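Local coordinates for exopolyphosphatase (Cytophaga hutchinsonii, PDB 3MDQ), which probably hydrolyses inorganic polyphosphate from the chain end, releasing orthophosphate, as an exopolyphosphatase of the Ppx/GppA phosphatase family, at residues G48-E52 and E53-R57; G162-R165 and L166-R169; V191-P194 and L195-A198; R257-L260 and A261-G264. All coordinates share one frame; numbering follows the deposited sequence.

Contact 1. Residues G48-E52 and E53-R57. With GOL (glycerol), chain H.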
loop_
_atom_site.group_PDB
_atom_site.type_symbol
_atom_site.label_atom_id
_atom_site.label_comp_id
_atom_site.label_asym_id
_atom_site.label_seq_id
_atom_site.Cartn_x
_atom_site.Cartn_y
_atom_site.Cartn_z
ATOM N N GLY A 48 -6.524 -6.210 18.037
ATOM C CA GLY A 48 -7.882 -5.981 17.554
ATOM C C GLY A 48 -8.519 -4.666 17.943
ATOM O O GLY A 48 -9.726 -4.584 17.964
ATOM N N PHE A 49 -7.718 -3.641 18.275
ATOM C CA PHE A 49 -8.266 -2.297 18.583
ATOM C C PHE A 49 -7.370 -1.178 18.093
ATOM O O PHE A 49 -6.210 -1.401 17.712
ATOM C CB PHE A 49 -8.599 -2.154 20.075
ATOM C CG PHE A 49 -7.403 -2.245 20.976
ATOM C CD1 PHE A 49 -6.597 -1.162 21.189
ATOM C CD2 PHE A 49 -7.075 -3.432 21.538
ATOM C CE1 PHE A 49 -5.463 -1.235 21.982
ATOM C CE2 PHE A 49 -5.946 -3.533 22.342
ATOM C CZ PHE A 49 -5.159 -2.428 22.576
ATOM N N ILE A 50 -7.914 0.053 18.115
ATOM C CA ILE A 50 -7.173 1.235 17.787
ATOM C C ILE A 50 -6.959 2.024 19.111
ATOM O O ILE A 50 -7.921 2.294 19.831
ATOM C CB ILE A 50 -7.926 2.085 16.753
ATOM C CG1 ILE A 50 -8.271 1.282 15.515
ATOM C CG2 ILE A 50 -7.081 3.319 16.347
ATOM C CD1 ILE A 50 -9.299 2.096 14.573
ATOM N N THR A 51 -5.730 2.419 19.423
ATOM C CA THR A 51 -5.490 3.086 20.685
ATOM C C THR A 51 -6.033 4.502 20.649
ATOM O O THR A 51 -6.276 5.085 19.574
ATOM C CB THR A 51 -3.986 3.182 20.984
ATOM O OG1 THR A 51 -3.350 4.046 20.016
ATOM C CG2 THR A 51 -3.336 1.785 20.972
ATOM N N GLU A 52 -6.192 5.083 21.816
ATOM C CA GLU A 52 -6.559 6.500 21.883
ATOM C C GLU A 52 -5.519 7.400 21.227
ATOM O O GLU A 52 -5.885 8.397 20.573
ATOM C CB GLU A 52 -6.778 6.969 23.323
ATOM C CG GLU A 52 -7.972 6.386 24.006
ATOM C CD GLU A 52 -9.306 6.880 23.447
ATOM O OE1 GLU A 52 -9.395 8.015 22.882
ATOM O OE2 GLU A 52 -10.283 6.095 23.561
ATOM N N GLU A 53 -4.237 7.089 21.413
ATOM C CA GLU A 53 -3.197 7.912 20.822
ATOM C C GLU A 53 -3.272 7.865 19.309
ATOM O O GLU A 53 -3.095 8.881 18.642
ATOM C CB GLU A 53 -1.808 7.499 21.337
ATOM C CG GLU A 53 -1.654 7.946 22.823
ATOM C CD GLU A 53 -0.556 7.265 23.583
ATOM O OE1 GLU A 53 0.488 6.926 22.984
ATOM O OE2 GLU A 53 -0.742 7.096 24.806
ATOM N N ALA A 54 -3.533 6.674 18.764
ATOM C CA ALA A 54 -3.639 6.486 17.323
ATOM C C ALA A 54 -4.870 7.219 16.792
ATOM O O ALA A 54 -4.788 7.853 15.750
ATOM C CB ALA A 54 -3.673 4.978 16.962
HETATM N N MSE A 55 -6.002 7.151 17.505
HETATM C CA MSE A 55 -7.202 7.882 17.074
HETATM C C MSE A 55 -6.946 9.374 17.065
HETATM O O MSE A 55 -7.396 10.070 16.147
HETATM C CB MSE A 55 -8.437 7.534 17.928
HETATM C CG MSE A 55 -8.864 6.119 17.713
HETATM SE SE MSE A 55 -10.640 5.677 18.381
HETATM C CE MSE A 55 -10.119 5.361 20.258
ATOM N N ASP A 56 -6.232 9.873 18.076
ATOM C CA ASP A 56 -5.899 11.295 18.131
ATOM C C ASP A 56 -4.982 11.729 16.976
ATOM O O ASP A 56 -5.175 12.798 16.382
ATOM C CB ASP A 56 -5.275 11.637 19.485
ATOM C CG ASP A 56 -6.304 11.701 20.581
ATOM O OD1 ASP A 56 -7.517 11.695 20.258
ATOM O OD2 ASP A 56 -5.910 11.725 21.762
ATOM N N ARG A 57 -4.001 10.899 16.627
ATOM C CA ARG A 57 -3.161 11.177 15.450
ATOM C C ARG A 57 -4.006 11.193 14.173
ATOM O O ARG A 57 -3.822 12.049 13.301
ATOM C CB ARG A 57 -1.990 10.187 15.307
ATOM C CG ARG A 57 -0.942 10.295 16.394
ATOM C CD ARG A 57 0.256 9.390 16.132
ATOM N NE ARG A 57 -0.012 7.960 16.135
ATOM C CZ ARG A 57 0.056 7.160 17.192
ATOM N NH1 ARG A 57 0.378 7.620 18.405
ATOM N NH2 ARG A 57 -0.150 5.860 17.037
HETATM C C1 GOL H . -3.289 2.778 24.859
HETATM O O1 GOL H . -2.669 2.365 26.034
HETATM C C2 GOL H . -3.512 4.280 24.942
HETATM O O2 GOL H . -3.247 5.027 23.724
HETATM C C3 GOL H . -4.966 4.326 25.328
HETATM O O3 GOL H . -5.829 3.794 24.309
HETATM O O HOH W 1 -0.696 4.017 19.333
#
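T51 turns its hydroxyl in between its own backbone N and carbonyl carbon (chi1 66°), and from there OG1 faces the backbone N-H of A54. I50 keeps CG1 beside the backbone N (chi1 -55°), which leaves CG2 anti to that N and turned to the helix. OG1 of T51 accepts a hydrogen bond from A54 N at 2.9 Å. The same oxygen meets a water, which in turn takes a hydrogen bond from R57 NH2 at the edge of the guanidinium and in its plane. R57 is anchored further back by the carbonyls of V38 and G39. The carbonyl O of T51 is used as well: M55 N donates to it over 2.9 Å, the first bond of the helical ladder. I50 CG2 packs on M55 CG at 3.6 Å and on A54 CB at 3.8 Å, the I50 and M55 side chains crossing nearly at right angles. M55 is a selenomethionine. Its CE methyl reaches the carboxylate of E52, 3.4 Å from OE2, while the other oxygen of E52 makes a salt bridge to R97 of helix 91-102. That helix also covers M55 and I50. The backbone N of E52 donates to O3 of a glycerol at 2.8 Å, almost straight (173°). E53 N donates to the neighbouring O2 at 3.3 Å. Glycerol, probably from the crystallisation liquor, thus takes up amides that have no helical carbonyl ahead of them. This is a classic threonine N-cap, here starting helix 52-71 of the first actin-like domain.

Contact 2. Residues G162-R165 and L166-R169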
loop_
_atom_site.group_PDB
_atom_site.type_symbol
_atom_site.label_atom_id
_atom_site.label_comp_id
_atom_site.label_asym_id
_atom_site.label_seq_id
_atom_site.Cartn_x
_atom_site.Cartn_y
_atom_site.Cartn_z
ATOM N N GLY A 162 0.093 -7.418 6.873
ATOM C CA GLY A 162 0.811 -6.184 6.702
ATOM C C GLY A 162 1.950 -6.041 7.719
ATOM O O GLY A 162 1.990 -6.718 8.725
ATOM N N GLY A 163 2.898 -5.169 7.413
ATOM C CA GLY A 163 4.159 -5.154 8.159
ATOM C C GLY A 163 4.039 -4.823 9.616
ATOM O O GLY A 163 4.815 -5.333 10.399
ATOM N N GLN A 164 3.120 -3.935 9.979
ATOM C CA GLN A 164 2.929 -3.628 11.412
ATOM C C GLN A 164 2.473 -4.870 12.163
ATOM O O GLN A 164 2.927 -5.127 13.288
ATOM C CB GLN A 164 1.923 -2.472 11.590
ATOM C CG GLN A 164 1.676 -2.056 13.053
ATOM C CD GLN A 164 2.866 -1.317 13.620
ATOM O OE1 GLN A 164 3.096 -0.166 13.252
ATOM N NE2 GLN A 164 3.658 -1.982 14.459
ATOM N N ARG A 165 1.574 -5.649 11.557
ATOM C CA ARG A 165 1.149 -6.901 12.185
ATOM C C ARG A 165 2.299 -7.868 12.322
ATOM O O ARG A 165 2.440 -8.481 13.369
ATOM C CB ARG A 165 0.034 -7.577 11.384
ATOM C CG ARG A 165 -1.245 -6.783 11.284
ATOM C CD ARG A 165 -2.297 -7.667 10.544
ATOM N NE ARG A 165 -3.544 -6.969 10.321
ATOM C CZ ARG A 165 -4.593 -7.009 11.150
ATOM N NH1 ARG A 165 -4.526 -7.678 12.293
ATOM N NH2 ARG A 165 -5.698 -6.364 10.828
ATOM N N LEU A 166 3.122 -8.003 11.289
ATOM C CA LEU A 166 4.224 -8.963 11.300
ATOM C C LEU A 166 5.220 -8.626 12.393
ATOM O O LEU A 166 5.597 -9.529 13.158
ATOM C CB LEU A 166 4.932 -9.016 9.962
ATOM C CG LEU A 166 4.090 -9.532 8.785
ATOM C CD1 LEU A 166 4.923 -9.515 7.518
ATOM C CD2 LEU A 166 3.449 -10.910 9.059
ATOM N N ILE A 167 5.633 -7.354 12.525
ATOM C CA ILE A 167 6.656 -7.006 13.502
ATOM C C ILE A 167 6.094 -7.000 14.937
ATOM O O ILE A 167 6.862 -7.067 15.903
ATOM C CB ILE A 167 7.384 -5.684 13.208
ATOM C CG1 ILE A 167 6.460 -4.469 13.288
ATOM C CG2 ILE A 167 8.085 -5.763 11.827
ATOM C CD1 ILE A 167 7.128 -3.192 13.004
ATOM N N ASP A 168 4.778 -6.908 15.100
ATOM C CA ASP A 168 4.180 -6.960 16.431
ATOM C C ASP A 168 3.888 -8.360 16.879
ATOM O O ASP A 168 3.929 -8.637 18.084
ATOM C CB ASP A 168 2.876 -6.143 16.465
ATOM C CG ASP A 168 3.121 -4.659 16.447
ATOM O OD1 ASP A 168 4.286 -4.204 16.499
ATOM O OD2 ASP A 168 2.103 -3.933 16.424
ATOM N N ARG A 169 3.556 -9.249 15.949
ATOM C CA ARG A 169 3.194 -10.607 16.312
ATOM C C ARG A 169 4.396 -11.498 16.477
ATOM O O ARG A 169 4.324 -12.474 17.255
ATOM C CB ARG A 169 2.210 -11.195 15.310
ATOM C CG ARG A 169 2.754 -11.575 14.030
ATOM C CD ARG A 169 1.606 -11.645 12.945
ATOM N NE ARG A 169 0.346 -12.166 13.498
ATOM C CZ ARG A 169 0.084 -13.449 13.698
ATOM N NH1 ARG A 169 0.996 -14.368 13.391
ATOM N NH2 ARG A 169 -1.092 -13.823 14.218
#
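Q164 and D168 meet one helical turn apart, their amide and carboxylate planes turned 38° against each other. Q164 sends CG directly away from its backbone N and then bends at the next bond (chi2 72°), which brings the amide forward to D168. NE2 gives D168 OD1 a weak hydrogen bond of 3.1 Å. The carboxylate also stands over the backbone of Q164, with D168 CG 3.2 Å from Q164 O. With an alanine in place of D168, NE2 of Q164 loses this acceptor and its amide would probably turn more freely. I167 lies along the same side, its CG1 3.4 Å from G163 O. The stretch is the short helix 163-169 of an actin-like fold, with G162 at the N-cap position and a sulfate bound nearby. Q164 also touches N14 and I45, and D168 touches T46, so this face looks across to loops of the first domain. R165 leaves on another side, its chain extended from CG to NE; it donates to G141 O and forms a salt bridge with E160. L166 turns to helices 178-191 and 267-286. At the last turn R169 N donates to R165 O at 2.9 Å, and R169 CG folds over that oxygen at 3.2 Å.

Contact 3. Residues V191-P194 and L195-A198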
loop_
_atom_site.group_PDB
_atom_site.type_symbol
_atom_site.label_atom_id
_atom_site.label_comp_id
_atom_site.label_asym_id
_atom_site.label_seq_id
_atom_site.Cartn_x
_atom_site.Cartn_y
_atom_site.Cartn_z
ATOM N N VAL A 191 0.370 -19.105 5.440
ATOM C CA VAL A 191 -0.647 -18.075 5.133
ATOM C C VAL A 191 -1.025 -18.062 3.650
ATOM O O VAL A 191 -2.212 -17.921 3.278
ATOM C CB VAL A 191 -0.146 -16.641 5.523
ATOM C CG1 VAL A 191 -1.140 -15.559 5.057
ATOM C CG2 VAL A 191 0.077 -16.512 7.009
ATOM N N LEU A 192 -0.024 -18.249 2.803
ATOM C CA LEU A 192 -0.165 -17.938 1.368
ATOM C C LEU A 192 -0.599 -19.086 0.487
ATOM O O LEU A 192 -0.522 -19.013 -0.730
ATOM C CB LEU A 192 1.118 -17.290 0.834
ATOM C CG LEU A 192 1.455 -15.959 1.491
ATOM C CD1 LEU A 192 2.806 -15.549 0.912
ATOM C CD2 LEU A 192 0.367 -14.916 1.241
ATOM N N VAL A 193 -1.111 -20.163 1.082
ATOM C CA VAL A 193 -1.577 -21.275 0.274
ATOM C C VAL A 193 -2.569 -20.883 -0.821
ATOM O O VAL A 193 -2.419 -21.317 -1.938
ATOM C CB VAL A 193 -2.126 -22.447 1.161
ATOM C CG1 VAL A 193 -2.713 -23.551 0.275
ATOM C CG2 VAL A 193 -0.958 -23.048 1.946
ATOM N N PRO A 194 -3.526 -19.992 -0.527
ATOM C CA PRO A 194 -4.484 -19.629 -1.585
ATOM C C PRO A 194 -3.781 -18.873 -2.720
ATOM O O PRO A 194 -4.179 -18.969 -3.866
ATOM C CB PRO A 194 -5.487 -18.752 -0.851
ATOM C CG PRO A 194 -5.398 -19.217 0.579
ATOM C CD PRO A 194 -3.966 -19.516 0.799
ATOM N N LEU A 195 -2.721 -18.133 -2.384
ATOM C CA LEU A 195 -1.944 -17.461 -3.412
ATOM C C LEU A 195 -1.184 -18.456 -4.282
ATOM O O LEU A 195 -1.189 -18.352 -5.519
ATOM C CB LEU A 195 -1.006 -16.425 -2.805
ATOM C CG LEU A 195 -0.039 -15.785 -3.786
ATOM C CD1 LEU A 195 -0.769 -14.873 -4.810
ATOM C CD2 LEU A 195 0.984 -14.950 -3.031
ATOM N N GLU A 196 -0.581 -19.467 -3.661
ATOM C CA GLU A 196 0.127 -20.464 -4.416
ATOM C C GLU A 196 -0.815 -21.156 -5.410
ATOM O O GLU A 196 -0.459 -21.410 -6.578
ATOM C CB GLU A 196 0.694 -21.541 -3.497
ATOM C CG GLU A 196 1.836 -21.202 -2.681
ATOM C CD GLU A 196 2.296 -22.501 -1.997
ATOM O OE1 GLU A 196 1.745 -22.857 -0.942
ATOM O OE2 GLU A 196 3.108 -23.233 -2.603
ATOM N N LYS A 197 -2.010 -21.486 -4.936
ATOM C CA LYS A 197 -2.998 -22.163 -5.763
ATOM C C LYS A 197 -3.394 -21.298 -6.945
ATOM O O LYS A 197 -3.471 -21.779 -8.068
ATOM C CB LYS A 197 -4.202 -22.579 -4.913
ATOM C CG LYS A 197 -3.878 -23.747 -4.003
ATOM C CD LYS A 197 -5.103 -24.160 -3.197
ATOM C CE LYS A 197 -4.804 -25.342 -2.287
ATOM N NZ LYS A 197 -5.826 -25.409 -1.206
ATOM N N ALA A 198 -3.651 -20.009 -6.682
ATOM C CA ALA A 198 -4.005 -19.082 -7.761
ATOM C C ALA A 198 -2.911 -18.891 -8.795
ATOM O O ALA A 198 -3.183 -18.777 -9.989
ATOM C CB ALA A 198 -4.452 -17.743 -7.180
#
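L192 breaks from helical backbone angles after helix 178-191, yet its carbonyl O accepts from E196 N at 3.0 Å and starts the next helix. L192 is the first residue beyond one helix and holds the N-cap position of the next, a tight helix-helix junction in the second domain of the actin-like fold. L195 N adds a weak bond to the same oxygen. P194 sits in the first turn, where a proline fits well: its N has no hydrogen to give, and no earlier turn of this helix would receive one. Beyond it K197 N donates to V193 O at 3.0 Å. V193 points CG1 opposite its backbone N (chi1 175°). This methyl meets the extended chain of K197 at CE, 3.8 Å away, so the far end of the lysine chain lies beside the valine methyl. The other methyl, CG2, looks towards E196 OE1 at 4.0 Å, a loose approach. Another flank is apolar. L192 and L195 stand next to each other, CB to CB 4.3 Å, and both reach F145 of the six-stranded sheet. L195 and A198 also lie on W155, while L192 touches L279 and H282 of helix 267-286. The stretch thus joins one edge of the sheet to that long helix. A198 N donates to P194 O at 3.0 Å, and the A198 CB methyl sits 3.5 Å from this same oxygen.

Contact 4. Residues R257-L260 and A261-G264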
loop_
_atom_site.group_PDB
_atom_site.type_symbol
_atom_site.label_atom_id
_atom_site.label_comp_id
_atom_site.label_asym_id
_atom_site.label_seq_id
_atom_site.Cartn_x
_atom_site.Cartn_y
_atom_site.Cartn_z
ATOM N N ARG A 257 18.149 1.689 13.020
ATOM C CA ARG A 257 18.781 3.005 13.054
ATOM C C ARG A 257 19.380 3.388 11.711
ATOM O O ARG A 257 19.250 4.528 11.274
ATOM C CB ARG A 257 19.849 3.032 14.148
ATOM C CG ARG A 257 20.520 4.367 14.306
ATOM C CD ARG A 257 19.533 5.443 14.643
ATOM N NE ARG A 257 18.811 5.204 15.887
ATOM C CZ ARG A 257 17.923 6.060 16.374
ATOM N NH1 ARG A 257 17.679 7.181 15.705
ATOM N NH2 ARG A 257 17.288 5.802 17.512
ATOM N N GLU A 258 20.026 2.446 11.033
ATOM C CA GLU A 258 20.576 2.699 9.686
ATOM C C GLU A 258 19.464 3.014 8.692
ATOM O O GLU A 258 19.598 3.894 7.846
ATOM C CB GLU A 258 21.366 1.520 9.175
ATOM C CG GLU A 258 22.685 1.347 9.924
ATOM C CD GLU A 258 23.400 0.046 9.652
ATOM O OE1 GLU A 258 22.790 -0.975 9.240
ATOM O OE2 GLU A 258 24.617 0.030 9.942
ATOM N N ARG A 259 18.355 2.298 8.779
ATOM C CA ARG A 259 17.251 2.521 7.825
ATOM C C ARG A 259 16.590 3.888 7.992
ATOM O O ARG A 259 16.152 4.518 7.003
ATOM C CB ARG A 259 16.247 1.379 7.944
ATOM C CG ARG A 259 16.790 0.058 7.469
ATOM C CD ARG A 259 15.674 -0.965 7.309
ATOM N NE ARG A 259 14.871 -1.232 8.508
ATOM C CZ ARG A 259 15.220 -2.048 9.492
ATOM N NH1 ARG A 259 16.419 -2.665 9.502
ATOM N NH2 ARG A 259 14.386 -2.269 10.478
ATOM N N LEU A 260 16.544 4.370 9.225
ATOM C CA LEU A 260 15.957 5.684 9.489
ATOM C C LEU A 260 16.711 6.761 8.717
ATOM O O LEU A 260 16.157 7.828 8.477
ATOM C CB LEU A 260 15.936 5.978 10.985
ATOM C CG LEU A 260 14.983 5.136 11.833
ATOM C CD1 LEU A 260 15.217 5.398 13.339
ATOM C CD2 LEU A 260 13.510 5.398 11.474
ATOM N N ALA A 261 17.954 6.493 8.324
ATOM C CA ALA A 261 18.773 7.467 7.581
ATOM C C ALA A 261 18.630 7.397 6.060
ATOM O O ALA A 261 19.193 8.234 5.342
ATOM C CB ALA A 261 20.229 7.281 7.959
ATOM N N ILE A 262 17.860 6.435 5.549
ATOM C CA ILE A 262 17.645 6.307 4.115
ATOM C C ILE A 262 16.640 7.388 3.668
ATOM O O ILE A 262 15.594 7.608 4.310
ATOM C CB ILE A 262 17.134 4.907 3.763
ATOM C CG1 ILE A 262 18.199 3.872 4.105
ATOM C CG2 ILE A 262 16.764 4.806 2.262
ATOM C CD1 ILE A 262 17.696 2.439 3.988
ATOM N N ALA A 263 16.954 8.066 2.559
ATOM C CA ALA A 263 16.098 9.140 2.091
ATOM C C ALA A 263 14.709 8.588 1.741
ATOM O O ALA A 263 14.585 7.587 1.029
ATOM C CB ALA A 263 16.744 9.848 0.860
ATOM N N GLY A 264 13.679 9.234 2.287
ATOM C CA GLY A 264 12.284 8.857 2.061
ATOM C C GLY A 264 11.775 7.722 2.923
ATOM O O GLY A 264 10.595 7.355 2.854
HETATM O O HOH W 2 14.810 9.291 6.171
#
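I262 lays its CD1 methyl over the backbone of R259, 3.9 Å from R259 CA, with CG1 above the carbonyl oxygen at 3.6 Å. The site lies where the short helix 256-260 passes into the loop before helix 267-286. Two backbone bonds reach back three residues, the spacing of 3-10 turns. A261 N donates to E258 O at 3.1 Å, and I262 N donates to R259 O at 3.0 Å. In both, the donor lies above the carbonyl plane, 59° out of it. I262 turns CG1 opposite its carbonyl carbon (chi1 -64°), which lays this branch back against the helix rather than along the loop. The side chain also touches L251 of helix 241-253. With I262 cut back to an alanine, CD1 no longer covers the R259 backbone, and this turn would probably keep its backbone bonds but little apolar cover. The R259 guanidinium is held elsewhere: it donates to A270 O and S254 OG, tying the turn to its neighbours. E258 bonds T255 N, the residue ahead of the helix. The A261 methyl, CB, rests 3.4 Å from E258 O.

Overall arrangement
The four contacts follow one another along the chain without overlap, three at helix ends and contact 2 over a whole short helix. Contact 1 opens helix 52-71, in the domain of the five-stranded sheet. Contacts 2, 3 and 4 belong with the six-stranded sheet and its helices, and all three touch helix 267-286. Contact 2 is the most central: its centre lies about 16 Å from contact 1, 20 Å from contact 3 and 19 Å from contact 4. Contacts 3 and 4 are about 33 Å apart, centre to centre, at distant ends of the second domain. Contact 2 thus meets loops of the first domain, probably beside the cleft where relatives of this fold bind phosphate-containing substrates.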